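Local coordinates for protein 3' terminal uridylyl transferase (Trypanosoma brucei, PDB 5HZD) that adds uridines from UTP to the 3' ends of guide RNAs, ribosomal RNAs and some mRNAs during mitochondrial RNA editing and processing, at residues D9-A14 and L23-E28; Q84-A89 and G116-T121; G413-S418 and I424-M429. All blocks are in the same frame, centred on the assembly; numbering follows the deposited sequence.

In the fold
The three contacts follow one another along the chain and none touches another. Contact 1 is half of the zinc site in the atypical C2H2 finger, contact 2 packs a helix on a loop within the palm domain, and contact 3 is a small hairpin in the Cid1-type poly(A) polymerase part. Contacts 1 and 3 are neighbours, with centres about 24 Å apart and nearest atoms about 8 Å apart; contacts 1 and 2 have centres about 47 Å apart. Contact 2 lies beside the catalytic residues: Trp118 touches Ile124, which sits between Asp123 and Asp125, the metal ligands by similarity. In contact 3, Ser418 comes within about 10 Å of the side chain of UTP-binding Tyr337.

Contact 1: residues D9-A14 and L23-E28; sequences DACPHA and LAHAEE. With ZN (zinc ion), chain B.
The imidazole of His25 is overlapped on one face by the methyl of Ala14, whose CB sits 3.9 Å from the ring centroid, a CH-pi contact displaced toward the CE1 and NE2 rim. At the edge of the same ring, close to its plane, lies the sulfur of Cys11. What brings sulfur and imidazole together is the zinc ion: it is bound by Cys11 SG at 2.4 Å and by His25 NE2 at 2.1 Å. Cys8 and His30 supply the other two ligands and complete the Cys2His2 site of this atypical C2H2 zinc finger. His25 swings its CG away from the backbone N (chi1 165°), which carries the ring off the helix toward the loop and turns NE2 to the metal. From the loop side, a chi1 of 66° points the sulfur of Cys11 at the zinc, and the ring of His13 lies against that sulfur with one face. The His25 ring also stacks with His29 and meets Phe16 with planes at about 45°. The finger is required for proper folding of the catalytic domain. Here the loop 9-14, between strands 6-7 and 15-16, is tied through zinc to helix 19-30, while Asp9 and Ala26 reach across to helix 481-497 at Thr482 and Leu485.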
loop_
_atom_site.group_PDB
_atom_site.type_symbol
_atom_site.label_atom_id
_atom_site.label_comp_id
_atom_site.label_asym_id
_atom_site.label_seq_id
_atom_site.Cartn_x
_atom_site.Cartn_y
_atom_site.Cartn_z
ATOM N N ASP A 9 26.717 11.665 9.657
ATOM C CA ASP A 9 26.216 11.321 8.321
ATOM C C ASP A 9 26.282 12.506 7.343
ATOM O O ASP A 9 25.823 12.387 6.208
ATOM C CB ASP A 9 24.774 10.796 8.388
ATOM C CG ASP A 9 23.785 11.856 8.846
ATOM O OD1 ASP A 9 24.227 12.828 9.513
ATOM O OD2 ASP A 9 22.579 11.700 8.537
ATOM N N ALA A 10 26.849 13.624 7.781
ATOM C CA ALA A 10 26.832 14.865 6.988
ATOM C C ALA A 10 28.224 15.373 6.663
ATOM O O ALA A 10 28.394 16.320 5.897
ATOM C CB ALA A 10 26.045 15.954 7.711
ATOM N N CYS A 11 29.235 14.776 7.279
ATOM C CA CYS A 11 30.599 15.032 6.852
ATOM C C CYS A 11 31.369 13.733 7.008
ATOM O O CYS A 11 30.965 12.867 7.778
ATOM C CB CYS A 11 31.218 16.185 7.619
ATOM S SG CYS A 11 31.465 15.896 9.339
ATOM N N PRO A 12 32.454 13.572 6.243
ATOM C CA PRO A 12 33.040 12.229 6.183
ATOM C C PRO A 12 34.063 11.954 7.278
ATOM O O PRO A 12 34.564 10.839 7.335
ATOM C CB PRO A 12 33.727 12.225 4.816
ATOM C CG PRO A 12 34.141 13.650 4.622
ATOM C CD PRO A 12 33.050 14.488 5.255
ATOM N N HIS A 13 34.353 12.924 8.138
ATOM C CA HIS A 13 35.496 12.808 9.041
ATOM C C HIS A 13 35.182 12.774 10.538
ATOM O O HIS A 13 36.061 12.487 11.347
ATOM C CB HIS A 13 36.458 13.968 8.785
ATOM C CG HIS A 13 35.847 15.316 9.030
ATOM N ND1 HIS A 13 35.103 15.981 8.077
ATOM C CD2 HIS A 13 35.861 16.116 10.123
ATOM C CE1 HIS A 13 34.694 17.138 8.570
ATOM N NE2 HIS A 13 35.136 17.242 9.811
ATOM N N ALA A 14 33.950 13.073 10.923
ATOM C CA ALA A 14 33.677 13.303 12.330
ATOM C C ALA A 14 33.204 12.026 13.032
ATOM O O ALA A 14 32.141 11.499 12.742
ATOM C CB ALA A 14 32.662 14.439 12.510
ATOM N N LEU A 23 25.530 14.220 18.828
ATOM C CA LEU A 23 24.357 15.094 18.700
ATOM C C LEU A 23 24.791 16.555 18.738
ATOM O O LEU A 23 24.308 17.380 17.949
ATOM C CB LEU A 23 23.363 14.843 19.832
ATOM C CG LEU A 23 22.483 13.604 19.789
ATOM C CD1 LEU A 23 21.623 13.567 21.033
ATOM C CD2 LEU A 23 21.612 13.601 18.541
ATOM N N ALA A 24 25.688 16.882 19.667
ATOM C CA ALA A 24 26.237 18.234 19.744
ATOM C C ALA A 24 26.933 18.624 18.453
ATOM O O ALA A 24 26.800 19.755 17.995
ATOM C CB ALA A 24 27.178 18.371 20.903
ATOM N N HIS A 25 27.659 17.688 17.850
ATOM C CA HIS A 25 28.325 17.980 16.590
ATOM C C HIS A 25 27.293 18.301 15.508
ATOM O O HIS A 25 27.479 19.219 14.701
ATOM C CB HIS A 25 29.175 16.793 16.144
ATOM C CG HIS A 25 29.592 16.866 14.709
ATOM N ND1 HIS A 25 30.684 17.601 14.295
ATOM C CD2 HIS A 25 29.050 16.326 13.597
ATOM C CE1 HIS A 25 30.812 17.481 12.986
ATOM N NE2 HIS A 25 29.817 16.739 12.538
ATOM N N ALA A 26 26.213 17.538 15.487
ATOM C CA ALA A 26 25.153 17.747 14.478
ATOM C C ALA A 26 24.542 19.163 14.552
ATOM O O ALA A 26 24.426 19.838 13.534
ATOM C CB ALA A 26 24.095 16.675 14.573
ATOM N N GLU A 27 24.193 19.648 15.742
ATOM C CA GLU A 27 23.685 21.014 15.877
ATOM C C GLU A 27 24.748 22.073 15.592
ATOM O O GLU A 27 24.500 23.058 14.886
ATOM C CB GLU A 27 23.114 21.247 17.275
ATOM C CG GLU A 27 22.851 22.720 17.579
ATOM C CD GLU A 27 21.859 23.365 16.618
ATOM O OE1 GLU A 27 20.947 22.672 16.121
ATOM O OE2 GLU A 27 21.996 24.576 16.352
ATOM N N GLU A 28 25.941 21.880 16.145
ATOM C CA GLU A 28 26.990 22.893 16.005
ATOM C C GLU A 28 27.567 23.041 14.582
ATOM O O GLU A 28 27.884 24.148 14.141
ATOM C CB GLU A 28 28.101 22.649 17.036
ATOM C CG GLU A 28 27.579 22.707 18.485
ATOM C CD GLU A 28 28.628 22.308 19.521
ATOM O OE1 GLU A 28 28.406 22.577 20.723
ATOM O OE2 GLU A 28 29.667 21.718 19.139
HETATM ZN ZN ZN B . 29.445 16.210 10.533
#

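Contact 2: residues Q84-A89 and G116-T121; sequences QEAHRA and GVWDGT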
loop_
_atom_site.group_PDB
_atom_site.type_symbol
_atom_site.label_atom_id
_atom_site.label_comp_id
_atom_site.label_asym_id
_atom_site.label_seq_id
_atom_site.Cartn_x
_atom_site.Cartn_y
_atom_site.Cartn_z
ATOM N N GLN A 84 -15.805 -2.934 -4.728
ATOM C CA GLN A 84 -16.117 -4.062 -5.602
ATOM C C GLN A 84 -15.599 -3.853 -7.030
ATOM O O GLN A 84 -15.362 -4.833 -7.749
ATOM C CB GLN A 84 -17.602 -4.379 -5.536
ATOM C CG GLN A 84 -17.964 -4.919 -4.134
ATOM C CD GLN A 84 -19.449 -5.108 -3.939
ATOM O OE1 GLN A 84 -20.250 -4.223 -4.262
ATOM N NE2 GLN A 84 -19.834 -6.264 -3.410
ATOM N N GLU A 85 -15.330 -2.600 -7.434
ATOM C CA GLU A 85 -14.657 -2.397 -8.701
ATOM C C GLU A 85 -13.259 -2.985 -8.711
ATOM O O GLU A 85 -12.836 -3.563 -9.729
ATOM C CB GLU A 85 -14.580 -0.920 -9.080
ATOM C CG GLU A 85 -15.938 -0.334 -9.342
ATOM C CD GLU A 85 -15.885 1.166 -9.634
ATOM O OE1 GLU A 85 -14.794 1.664 -9.993
ATOM O OE2 GLU A 85 -16.948 1.829 -9.474
ATOM N N ALA A 86 -12.537 -2.863 -7.586
ATOM C CA ALA A 86 -11.221 -3.501 -7.464
ATOM C C ALA A 86 -11.350 -5.038 -7.480
ATOM O O ALA A 86 -10.513 -5.724 -8.057
ATOM C CB ALA A 86 -10.479 -3.024 -6.171
ATOM N N HIS A 87 -12.396 -5.562 -6.852
ATOM C CA HIS A 87 -12.667 -7.002 -6.896
ATOM C C HIS A 87 -12.837 -7.487 -8.336
ATOM O O HIS A 87 -12.320 -8.554 -8.722
ATOM C CB HIS A 87 -13.917 -7.380 -6.113
ATOM C CG HIS A 87 -13.838 -7.109 -4.640
ATOM N ND1 HIS A 87 -14.884 -7.401 -3.799
ATOM C CD2 HIS A 87 -12.843 -6.617 -3.865
ATOM C CE1 HIS A 87 -14.548 -7.076 -2.561
ATOM N NE2 HIS A 87 -13.323 -6.596 -2.572
ATOM N N ARG A 88 -13.580 -6.730 -9.128
ATOM C CA ARG A 88 -13.781 -7.130 -10.513
ATOM C C ARG A 88 -12.469 -7.060 -11.282
ATOM O O ARG A 88 -12.156 -7.958 -12.093
ATOM C CB ARG A 88 -14.853 -6.271 -11.156
ATOM C CG ARG A 88 -16.205 -6.524 -10.506
ATOM C CD ARG A 88 -17.383 -6.016 -11.307
ATOM N NE ARG A 88 -17.466 -4.568 -11.251
ATOM C CZ ARG A 88 -18.070 -3.878 -10.292
ATOM N NH1 ARG A 88 -18.689 -4.499 -9.282
ATOM N NH2 ARG A 88 -18.070 -2.550 -10.354
ATOM N N ALA A 89 -11.682 -5.998 -11.060
ATOM C CA ALA A 89 -10.385 -5.915 -11.719
ATOM C C ALA A 89 -9.485 -7.101 -11.389
ATOM O O ALA A 89 -8.780 -7.623 -12.256
ATOM C CB ALA A 89 -9.674 -4.580 -11.369
ATOM N N GLY A 116 -9.362 -1.486 4.767
ATOM C CA GLY A 116 -10.704 -1.995 4.526
ATOM C C GLY A 116 -11.586 -1.097 3.679
ATOM O O GLY A 116 -12.796 -1.272 3.654
ATOM N N VAL A 117 -10.967 -0.151 2.969
ATOM C CA VAL A 117 -11.681 0.734 2.058
ATOM C C VAL A 117 -10.770 1.029 0.863
ATOM O O VAL A 117 -9.546 0.830 0.944
ATOM C CB VAL A 117 -12.052 2.103 2.726
ATOM C CG1 VAL A 117 -13.002 1.906 3.890
ATOM C CG2 VAL A 117 -10.795 2.860 3.158
ATOM N N TRP A 118 -11.364 1.520 -0.231
ATOM C CA TRP A 118 -10.584 1.985 -1.385
ATOM C C TRP A 118 -11.281 3.208 -1.993
ATOM O O TRP A 118 -12.498 3.204 -2.150
ATOM C CB TRP A 118 -10.442 0.854 -2.406
ATOM C CG TRP A 118 -9.614 1.228 -3.632
ATOM C CD1 TRP A 118 -8.330 1.669 -3.657
ATOM C CD2 TRP A 118 -10.039 1.142 -4.991
ATOM N NE1 TRP A 118 -7.922 1.869 -4.951
ATOM C CE2 TRP A 118 -8.959 1.573 -5.790
ATOM C CE3 TRP A 118 -11.233 0.767 -5.611
ATOM C CZ2 TRP A 118 -9.020 1.599 -7.186
ATOM C CZ3 TRP A 118 -11.297 0.819 -6.999
ATOM C CH2 TRP A 118 -10.201 1.247 -7.764
ATOM N N ASP A 119 -10.515 4.252 -2.337
ATOM C CA ASP A 119 -11.108 5.507 -2.807
ATOM C C ASP A 119 -11.282 5.574 -4.322
ATOM O O ASP A 119 -11.873 6.523 -4.873
ATOM C CB ASP A 119 -10.290 6.698 -2.266
ATOM C CG ASP A 119 -8.850 6.696 -2.746
ATOM O OD1 ASP A 119 -8.493 5.821 -3.565
ATOM O OD2 ASP A 119 -8.054 7.584 -2.332
ATOM N N GLY A 120 -10.788 4.552 -5.002
ATOM C CA GLY A 120 -11.002 4.441 -6.433
ATOM C C GLY A 120 -9.809 5.022 -7.159
ATOM O O GLY A 120 -9.741 4.984 -8.384
ATOM N N THR A 121 -8.852 5.540 -6.406
ATOM C CA THR A 121 -7.686 6.210 -6.995
ATOM C C THR A 121 -6.342 5.657 -6.530
ATOM O O THR A 121 -5.390 5.573 -7.314
ATOM C CB THR A 121 -7.688 7.712 -6.685
ATOM O OG1 THR A 121 -7.575 7.907 -5.272
ATOM C CG2 THR A 121 -8.958 8.372 -7.214
#
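Ala86 and Trp118 meet through apolar surface, the methyl lying over one face of the indole. Ala86 CB is 4.2 Å from the centroid of the six-membered ring and 24° off its normal, a CH-pi contact set over the CE3 and CZ3 side. Beside it, Glu85 comes to the rim of the same ring, near its plane, with CB 4.3 Å from Trp118 CZ3. Helix 80-100 thus offers one methyl to the face and one methylene to the edge. The indole reaches the helix because Trp118 CG is anti to its backbone N (chi1 -179°). Both Ala86 and Trp118 also pack on Ile124 of strand 124-129, next to residues that probably bind the catalytic metal, as in relatives.

The backbone of the loop packs on the other side of the ring: Gly120 N lies 3.5 Å above the plane over its centre, and Thr121 N lies nearer the rim. Gly120, with positive phi, lets the chain turn back under the ring.

Polar bonds shape the loop from within. Asp119 OD1 accepts from Thr121 N at 2.9 Å, an Asx turn, with the donor above the carboxylate plane; the same oxygen also takes Ala122 N. Glu85 turns its carboxylate to Lys82 in a salt bridge on its own helix, so its charged end is not what meets Trp118.

Helix and loop therefore join by dispersion and CH-pi contact, while the NE1 bond to Ala122 O, with Gly120 and Thr121 N against the other face, limits how the indole can turn.

Contact 3: residues G413-S418 and I424-M429; sequences GHNVIS and ITTKRM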
loop_
_atom_site.group_PDB
_atom_site.type_symbol
_atom_site.label_atom_id
_atom_site.label_comp_id
_atom_site.label_asym_id
_atom_site.label_seq_id
_atom_site.Cartn_x
_atom_site.Cartn_y
_atom_site.Cartn_z
ATOM N N GLY A 413 17.088 6.680 21.832
ATOM C CA GLY A 413 18.511 6.420 21.971
ATOM C C GLY A 413 18.800 4.970 22.280
ATOM O O GLY A 413 19.833 4.434 21.845
ATOM N N HIS A 414 17.888 4.320 23.010
ATOM C CA HIS A 414 18.159 2.975 23.507
ATOM C C HIS A 414 17.171 1.893 23.100
ATOM O O HIS A 414 17.491 0.699 23.219
ATOM C CB HIS A 414 18.302 2.990 25.026
ATOM C CG HIS A 414 19.453 3.820 25.478
ATOM N ND1 HIS A 414 20.761 3.446 25.250
ATOM C CD2 HIS A 414 19.501 5.031 26.078
ATOM C CE1 HIS A 414 21.569 4.380 25.725
ATOM N NE2 HIS A 414 20.829 5.350 26.233
ATOM N N ASN A 415 15.987 2.286 22.628
ATOM C CA ASN A 415 14.939 1.318 22.339
ATOM C C ASN A 415 14.557 1.267 20.867
ATOM O O ASN A 415 14.971 2.104 20.079
ATOM C CB ASN A 415 13.698 1.626 23.179
ATOM C CG ASN A 415 13.923 1.371 24.671
ATOM O OD1 ASN A 415 14.840 0.622 25.080
ATOM N ND2 ASN A 415 13.066 1.971 25.496
ATOM N N VAL A 416 13.758 0.273 20.521
ATOM C CA VAL A 416 13.391 0.029 19.136
ATOM C C VAL A 416 11.880 -0.033 19.056
ATOM O O VAL A 416 11.238 -0.684 19.880
ATOM C CB VAL A 416 13.923 -1.353 18.704
ATOM C CG1 VAL A 416 13.461 -1.696 17.255
ATOM C CG2 VAL A 416 15.462 -1.429 18.857
ATOM N N ILE A 417 11.309 0.627 18.056
ATOM C CA ILE A 417 9.865 0.510 17.773
ATOM C C ILE A 417 9.645 -0.865 17.167
ATOM O O ILE A 417 10.128 -1.149 16.068
ATOM C CB ILE A 417 9.450 1.624 16.802
ATOM C CG1 ILE A 417 9.690 3.008 17.447
ATOM C CG2 ILE A 417 7.974 1.489 16.408
ATOM C CD1 ILE A 417 9.369 4.219 16.544
ATOM N N SER A 418 8.969 -1.756 17.886
ATOM C CA SER A 418 8.882 -3.132 17.425
ATOM C C SER A 418 7.580 -3.771 17.848
ATOM O O SER A 418 7.146 -3.627 19.004
ATOM C CB SER A 418 10.047 -3.971 17.985
ATOM O OG SER A 418 9.870 -5.317 17.552
ATOM N N ILE A 424 9.099 -3.894 25.973
ATOM C CA ILE A 424 10.123 -3.016 25.394
ATOM C C ILE A 424 11.178 -3.847 24.669
ATOM O O ILE A 424 11.664 -4.853 25.203
ATOM C CB ILE A 424 10.828 -2.203 26.500
ATOM C CG1 ILE A 424 9.858 -1.220 27.163
ATOM C CG2 ILE A 424 12.089 -1.472 25.959
ATOM C CD1 ILE A 424 9.254 -0.218 26.254
ATOM N N THR A 425 11.544 -3.410 23.457
ATOM C CA THR A 425 12.679 -3.993 22.733
ATOM C C THR A 425 13.841 -3.002 22.806
ATOM O O THR A 425 13.723 -1.860 22.358
ATOM C CB THR A 425 12.320 -4.177 21.245
ATOM O OG1 THR A 425 11.265 -5.132 21.142
ATOM C CG2 THR A 425 13.515 -4.706 20.465
ATOM N N THR A 426 14.966 -3.402 23.382
ATOM C CA THR A 426 16.114 -2.502 23.404
ATOM C C THR A 426 16.954 -2.722 22.147
ATOM O O THR A 426 16.860 -3.767 21.513
ATOM C CB THR A 426 16.985 -2.712 24.648
ATOM O OG1 THR A 426 17.602 -3.999 24.597
ATOM C CG2 THR A 426 16.134 -2.574 25.939
ATOM N N LYS A 427 17.744 -1.725 21.762
ATOM C CA LYS A 427 18.673 -1.908 20.647
ATOM C C LYS A 427 19.595 -3.093 20.880
ATOM O O LYS A 427 19.808 -3.904 19.959
ATOM C CB LYS A 427 19.479 -0.626 20.405
ATOM C CG LYS A 427 18.583 0.516 19.896
ATOM C CD LYS A 427 19.407 1.742 19.567
ATOM C CE LYS A 427 18.462 2.945 19.264
ATOM N NZ LYS A 427 19.251 4.161 18.856
ATOM N N ARG A 428 20.075 -3.236 22.119
ATOM C CA ARG A 428 20.985 -4.317 22.474
ATOM C C ARG A 428 20.330 -5.684 22.223
ATOM O O ARG A 428 20.998 -6.607 21.764
ATOM C CB ARG A 428 21.492 -4.161 23.911
ATOM C CG ARG A 428 22.448 -5.280 24.309
ATOM C CD ARG A 428 22.962 -5.064 25.719
ATOM N NE ARG A 428 23.813 -3.876 25.812
ATOM C CZ ARG A 428 25.139 -3.893 25.691
ATOM N NH1 ARG A 428 25.772 -5.037 25.465
ATOM N NH2 ARG A 428 25.829 -2.763 25.787
ATOM N N MET A 429 19.011 -5.793 22.421
ATOM C CA MET A 429 18.341 -7.084 22.178
ATOM C C MET A 429 18.505 -7.525 20.733
ATOM O O MET A 429 18.677 -8.710 20.463
ATOM C CB MET A 429 16.846 -7.035 22.575
ATOM C CG MET A 429 16.628 -6.987 24.091
ATOM S SD MET A 429 14.902 -6.619 24.421
ATOM C CE MET A 429 14.288 -7.900 23.334
HETATM O O HOH W 1 20.003 -0.747 24.025
HETATM O O HOH W 2 10.076 -1.487 22.167
HETATM O O HOH W 3 8.803 -3.905 21.501
#
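Val416 and Thr425 meet in a short, weakly bonded antiparallel beta hairpin, strands 415-416 and 425-426, where Val416 N donates to Thr425 O at 2.8 Å. Thr425 CG2 lies 3.8 Å from Val416 CB. A chi1 of 176° sends Val416 CG2 to the backbone of Lys427, while Ser418 CB touches Thr425 OG1. A nearly straight bond runs from Lys427 N to His414 O (2.8 Å, 174°).

Waters and a helix cap make up the next shell. Water 2 bridges Val416 O and Thr425 N, and water 1 joins His414 O to Arg428 N. Thr426 caps helix 427-430 in a capping box: its OG1 accepts from Met429 N, and Thr426 N gives a weak bond back to Met429 SD. Ser418 OG bonds to Glu466 of the nucleotide recognition motif, and Thr425 OG1 to Arg421. Ile417 and Ile424 pack on helix 336-349.

Lys427 runs fully extended beyond CG alongside His414 and Gly413, its ammonium among carbonyls of Trp412, Tyr461 and Glu462. Its bond to the hairpin itself is weak, with NZ 3.1 Å from Gly413 O.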